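Side-chain contact in cytochrome c2 (PDB 1CXC), which carries electrons through its covalently bound heme c, reducing the oxidized bacteriochlorophyll in photosynthetic purple bacteria: residues E74-Y79 with N112-L117. Sequence-based numbering, arbitrary orientation.
Sequences EHFVQY and NIWAYL. With HEC (heme c), chain B.
In the heme crevice of this cytochrome c fold, segment 74-79 of helix 73-81 meets segment 112-117 of the C-terminal helix 107-120 through one aromatic ring, that of F76, received by I113, W114 and L117. The short helical segments run at 133° to each other, their axes 10.4 Å apart at closest approach. CG anti to the backbone N (chi1 173°) carries the F76 ring toward the C-terminal helix. W114 CE3 sits over one face of the ring, toward the rim, 3.4 Å from F76 CG; the planes of the phenyl and the six-membered ring are 46° apart, neither a stack nor an edge-to-face pair. I113 meets the ring at its edge instead, CG2 standing 3.8 Å from F76 CZ, while L117 CD1 approaches F76 CE1 obliquely at 4.0 Å. F76 CZ also lies 3.6 Å from the heme methyl CMB, so the phenyl packs between the C-terminal helix and a methyl on the heme periphery. With an alanine here, I113, L117 and that methyl would probably lose their common partner, leaving the CE3 side of W114 less firmly packed. Nearby, V77 touches A110 and H111, I113 touches A11 of helix 5-11, and Y116 reaches strand 28-30.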
ATOM      1  N   GLU A  74      -8.538   6.606   4.009  1.00 15.97           N
ATOM      2  CA  GLU A  74      -8.459   7.851   3.270  1.00 15.74           C
ATOM      3  C   GLU A  74      -7.091   8.141   2.711  1.00 14.79           C
ATOM      4  O   GLU A  74      -6.998   8.611   1.575  1.00 15.19           O
ATOM      5  CB  GLU A  74      -8.848   9.046   4.139  1.00 18.79           C
ATOM      6  N   HIS A  75      -6.018   7.819   3.449  1.00 13.87           N
ATOM      7  CA  HIS A  75      -4.676   8.094   2.950  1.00 14.34           C
ATOM      8  C   HIS A  75      -4.291   7.076   1.886  1.00 13.96           C
ATOM      9  O   HIS A  75      -3.677   7.428   0.898  1.00 12.69           O
ATOM     10  CB  HIS A  75      -3.637   8.068   4.074  1.00 15.44           C
ATOM     11  CG  HIS A  75      -3.774   9.273   5.013  1.00 18.22           C
ATOM     12  ND1 HIS A  75      -4.614   9.307   6.025  1.00 19.45           N
ATOM     13  CD2 HIS A  75      -3.277  10.538   4.844  1.00 18.86           C
ATOM     14  CE1 HIS A  75      -4.664  10.525   6.504  1.00 20.31           C
ATOM     15  NE2 HIS A  75      -3.843  11.257   5.793  1.00 21.79           N
ATOM     16  N   PHE A  76      -4.745   5.836   2.042  1.00 14.22           N
ATOM     17  CA  PHE A  76      -4.448   4.786   1.087  1.00 12.51           C
ATOM     18  C   PHE A  76      -5.110   5.116  -0.236  1.00 12.88           C
ATOM     19  O   PHE A  76      -4.450   5.063  -1.263  1.00 11.55           O
ATOM     20  CB  PHE A  76      -5.012   3.467   1.624  1.00 12.72           C
ATOM     21  CG  PHE A  76      -4.933   2.281   0.647  1.00 13.56           C
ATOM     22  CD1 PHE A  76      -3.784   1.510   0.593  1.00 11.36           C
ATOM     23  CD2 PHE A  76      -6.025   1.996  -0.200  1.00 14.19           C
ATOM     24  CE1 PHE A  76      -3.726   0.449  -0.316  1.00 11.56           C
ATOM     25  CE2 PHE A  76      -5.954   0.943  -1.097  1.00 12.65           C
ATOM     26  CZ  PHE A  76      -4.803   0.177  -1.146  1.00 11.02           C
ATOM     27  N   VAL A  77      -6.351   5.613  -0.268  1.00 10.45           N
ATOM     28  CA  VAL A  77      -6.913   5.833  -1.588  1.00 13.80           C
ATOM     29  C   VAL A  77      -6.377   7.057  -2.278  1.00 13.92           C
ATOM     30  O   VAL A  77      -6.178   7.029  -3.487  1.00 13.45           O
ATOM     31  CB  VAL A  77      -8.457   5.785  -1.693  1.00 15.31           C
ATOM     32  CG1 VAL A  77      -9.112   5.115  -0.513  1.00 16.20           C
ATOM     33  CG2 VAL A  77      -9.045   7.128  -2.047  1.00 17.21           C
ATOM     34  N   GLN A  78      -5.787   7.983  -1.537  1.00 14.43           N
ATOM     35  CA  GLN A  78      -5.202   9.126  -2.197  1.00 14.31           C
ATOM     36  C   GLN A  78      -3.842   8.705  -2.709  1.00 12.26           C
ATOM     37  O   GLN A  78      -3.401   9.062  -3.787  1.00 14.01           O
ATOM     38  CB  GLN A  78      -4.985  10.260  -1.211  1.00 17.79           C
ATOM     39  CG  GLN A  78      -6.266  10.965  -0.790  1.00 23.14           C
ATOM     40  CD  GLN A  78      -6.034  11.862   0.424  1.00 28.07           C
ATOM     41  N   TYR A  79      -3.119   7.937  -1.918  1.00 11.86           N
ATOM     42  CA  TYR A  79      -1.790   7.520  -2.300  1.00 10.70           C
ATOM     43  C   TYR A  79      -1.736   6.656  -3.541  1.00 13.06           C
ATOM     44  O   TYR A  79      -0.957   6.937  -4.437  1.00 13.96           O
ATOM     45  CB  TYR A  79      -1.145   6.793  -1.139  1.00  9.55           C
ATOM     46  CG  TYR A  79       0.157   6.117  -1.519  1.00  9.96           C
ATOM     47  CD1 TYR A  79       1.283   6.871  -1.726  1.00  9.33           C
ATOM     48  CD2 TYR A  79       0.188   4.737  -1.658  1.00  8.26           C
ATOM     49  CE1 TYR A  79       2.453   6.252  -2.091  1.00 10.88           C
ATOM     50  CE2 TYR A  79       1.361   4.115  -2.008  1.00  8.97           C
ATOM     51  CZ  TYR A  79       2.483   4.875  -2.229  1.00 10.25           C
ATOM     52  OH  TYR A  79       3.668   4.255  -2.593  1.00 12.98           O
ATOM     53  N   ASN A 112     -12.262  -0.654  -3.105  1.00 10.61           N
ATOM     54  CA  ASN A 112     -12.479  -2.103  -3.087  1.00 10.86           C
ATOM     55  C   ASN A 112     -11.253  -2.848  -2.606  1.00  8.73           C
ATOM     56  O   ASN A 112     -11.338  -3.828  -1.863  1.00 10.35           O
ATOM     57  CB  ASN A 112     -12.860  -2.616  -4.470  1.00 10.57           C
ATOM     58  CG  ASN A 112     -14.217  -2.105  -4.938  1.00 15.99           C
ATOM     59  OD1 ASN A 112     -14.502  -2.059  -6.150  1.00 18.97           O
ATOM     60  ND2 ASN A 112     -15.083  -1.661  -4.016  1.00 11.63           N
ATOM     61  N   ILE A 113     -10.092  -2.436  -3.071  1.00  8.49           N
ATOM     62  CA  ILE A 113      -8.854  -3.050  -2.655  1.00 10.18           C
ATOM     63  C   ILE A 113      -8.620  -2.805  -1.166  1.00 10.38           C
ATOM     64  O   ILE A 113      -8.261  -3.727  -0.438  1.00  8.89           O
ATOM     65  CB  ILE A 113      -7.695  -2.494  -3.498  1.00 11.03           C
ATOM     66  CG1 ILE A 113      -7.732  -3.037  -4.926  1.00 10.44           C
ATOM     67  CG2 ILE A 113      -6.370  -2.833  -2.826  1.00 13.28           C
ATOM     68  CD1 ILE A 113      -6.679  -2.396  -5.837  1.00  7.87           C
ATOM     69  N   TRP A 114      -9.023  -1.645  -0.626  1.00 11.60           N
ATOM     70  CA  TRP A 114      -8.841  -1.434   0.804  1.00 11.20           C
ATOM     71  C   TRP A 114      -9.759  -2.376   1.578  1.00 10.19           C
ATOM     72  O   TRP A 114      -9.375  -2.953   2.595  1.00  8.97           O
ATOM     73  CB  TRP A 114      -9.155   0.020   1.185  1.00  8.87           C
ATOM     74  CG  TRP A 114      -8.908   0.268   2.691  1.00  8.96           C
ATOM     75  CD1 TRP A 114      -9.953   0.388   3.570  1.00 10.96           C
ATOM     76  CD2 TRP A 114      -7.692   0.323   3.317  1.00 10.01           C
ATOM     77  NE1 TRP A 114      -9.403   0.544   4.771  1.00 10.88           N
ATOM     78  CE2 TRP A 114      -8.055   0.489   4.659  1.00 12.14           C
ATOM     79  CE3 TRP A 114      -6.364   0.238   2.950  1.00 12.77           C
ATOM     80  CZ2 TRP A 114      -7.082   0.562   5.654  1.00 11.81           C
ATOM     81  CZ3 TRP A 114      -5.394   0.323   3.943  1.00 13.76           C
ATOM     82  CH2 TRP A 114      -5.746   0.486   5.281  1.00 14.36           C
ATOM     83  N   ALA A 115     -10.985  -2.593   1.103  1.00  7.55           N
ATOM     84  CA  ALA A 115     -11.881  -3.491   1.801  1.00  8.98           C
ATOM     85  C   ALA A 115     -11.362  -4.932   1.776  1.00  9.47           C
ATOM     86  O   ALA A 115     -11.494  -5.688   2.749  1.00  9.16           O
ATOM     87  CB  ALA A 115     -13.260  -3.445   1.143  1.00  9.77           C
ATOM     88  N   TYR A 116     -10.678  -5.301   0.687  1.00 10.47           N
ATOM     89  CA  TYR A 116     -10.098  -6.628   0.556  1.00  9.34           C
ATOM     90  C   TYR A 116      -8.940  -6.778   1.548  1.00  7.89           C
ATOM     91  O   TYR A 116      -8.849  -7.743   2.302  1.00 10.06           O
ATOM     92  CB  TYR A 116      -9.622  -6.784  -0.898  1.00  9.66           C
ATOM     93  CG  TYR A 116      -8.706  -7.969  -1.169  1.00 12.78           C
ATOM     94  CD1 TYR A 116      -9.150  -9.255  -0.903  1.00 14.38           C
ATOM     95  CD2 TYR A 116      -7.439  -7.754  -1.663  1.00 13.47           C
ATOM     96  CE1 TYR A 116      -8.327 -10.349  -1.124  1.00 16.29           C
ATOM     97  CE2 TYR A 116      -6.611  -8.834  -1.885  1.00 17.46           C
ATOM     98  CZ  TYR A 116      -7.058 -10.123  -1.615  1.00 18.59           C
ATOM     99  OH  TYR A 116      -6.216 -11.208  -1.822  1.00 19.93           O
ATOM    100  N   LEU A 117      -8.173  -5.725   1.767  1.00 11.65           N
ATOM    101  CA  LEU A 117      -7.057  -5.784   2.706  1.00 11.69           C
ATOM    102  C   LEU A 117      -7.546  -5.848   4.140  1.00 11.58           C
ATOM    103  O   LEU A 117      -6.883  -6.395   5.006  1.00 11.80           O
ATOM    104  CB  LEU A 117      -6.145  -4.573   2.533  1.00 10.13           C
ATOM    105  CG  LEU A 117      -5.450  -4.440   1.194  1.00  9.98           C
ATOM    106  CD1 LEU A 117      -4.729  -3.106   1.132  1.00 12.71           C
ATOM    107  CD2 LEU A 117      -4.510  -5.610   0.963  1.00 11.72           C
TER
HETATM  108 FE   HEC B 125       2.864  -0.255  -4.351  1.00 12.12          FE
HETATM  109  CHA HEC B 125       4.644   0.957  -1.742  1.00 10.23           C
HETATM  110  CHB HEC B 125       0.040  -0.271  -2.447  1.00  9.29           C
HETATM  111  CHC HEC B 125       1.040  -1.310  -7.055  1.00 11.47           C
HETATM  112  CHD HEC B 125       5.729  -0.552  -6.199  1.00 10.59           C
HETATM  113  NA  HEC B 125       2.416   0.270  -2.500  1.00  7.33           N
HETATM  114  C1A HEC B 125       3.286   0.774  -1.546  1.00  9.03           C
HETATM  115  C2A HEC B 125       2.583   1.073  -0.310  1.00  9.51           C
HETATM  116  C3A HEC B 125       1.282   0.757  -0.511  1.00  7.83           C
HETATM  117  C4A HEC B 125       1.197   0.227  -1.861  1.00  8.84           C
HETATM  118  CMA HEC B 125       0.143   1.022   0.464  1.00  8.08           C
HETATM  119  CAA HEC B 125       3.187   1.558   0.999  1.00 11.47           C
HETATM  120  CBA HEC B 125       3.375   0.392   1.957  1.00 12.62           C
HETATM  121  CGA HEC B 125       4.286   0.651   3.147  1.00  9.44           C
HETATM  122  O1A HEC B 125       5.046  -0.231   3.490  1.00 10.67           O
HETATM  123  O2A HEC B 125       4.361   1.792   3.589  1.00 14.06           O
HETATM  124  NB  HEC B 125       0.966  -0.673  -4.681  1.00 11.38           N
HETATM  125  C1B HEC B 125      -0.063  -0.705  -3.752  1.00 10.87           C
HETATM  126  C2B HEC B 125      -1.299  -1.175  -4.356  1.00 12.48           C
HETATM  127  C3B HEC B 125      -1.057  -1.399  -5.685  1.00 12.97           C
HETATM  128  C4B HEC B 125       0.359  -1.098  -5.869  1.00 11.64           C
HETATM  129  CMB HEC B 125      -2.630  -1.369  -3.620  1.00 11.48           C
HETATM  130  CAB HEC B 125      -2.012  -1.770  -6.675  1.00  8.25           C
HETATM  131  CBB HEC B 125      -3.137  -0.900  -7.048  1.00 10.12           C
HETATM  132  NC  HEC B 125       3.292  -0.767  -6.224  1.00 10.26           N
HETATM  133  C1C HEC B 125       2.403  -1.167  -7.216  1.00 11.50           C
HETATM  134  C2C HEC B 125       3.109  -1.553  -8.421  1.00 10.86           C
HETATM  135  C3C HEC B 125       4.424  -1.341  -8.183  1.00 12.39           C
HETATM  136  C4C HEC B 125       4.532  -0.868  -6.817  1.00 11.21           C
HETATM  137  CMC HEC B 125       2.506  -2.271  -9.620  1.00 10.87           C
HETATM  138  CAC HEC B 125       5.481  -1.576  -9.057  1.00 11.81           C
HETATM  139  CBC HEC B 125       5.561  -0.972 -10.379  1.00 14.61           C
HETATM  140  ND  HEC B 125       4.759   0.101  -4.034  1.00 11.95           N
HETATM  141  C1D HEC B 125       5.836  -0.084  -4.899  1.00 11.61           C
HETATM  142  C2D HEC B 125       7.072   0.372  -4.302  1.00 11.94           C
HETATM  143  C3D HEC B 125       6.763   0.860  -3.080  1.00 11.04           C
HETATM  144  C4D HEC B 125       5.337   0.663  -2.906  1.00 11.24           C
HETATM  145  CMD HEC B 125       8.459   0.350  -4.941  1.00  9.92           C
HETATM  146  CAD HEC B 125       7.665   1.725  -2.212  1.00 12.69           C
HETATM  147  CBD HEC B 125       7.290   3.202  -2.327  1.00 15.01           C
HETATM  148  CGD HEC B 125       8.412   4.180  -1.950  1.00 17.08           C
HETATM  149  O1D HEC B 125       8.280   5.358  -2.252  1.00 17.28           O
HETATM  150  O2D HEC B 125       9.207   3.852  -1.085  1.00 16.67           O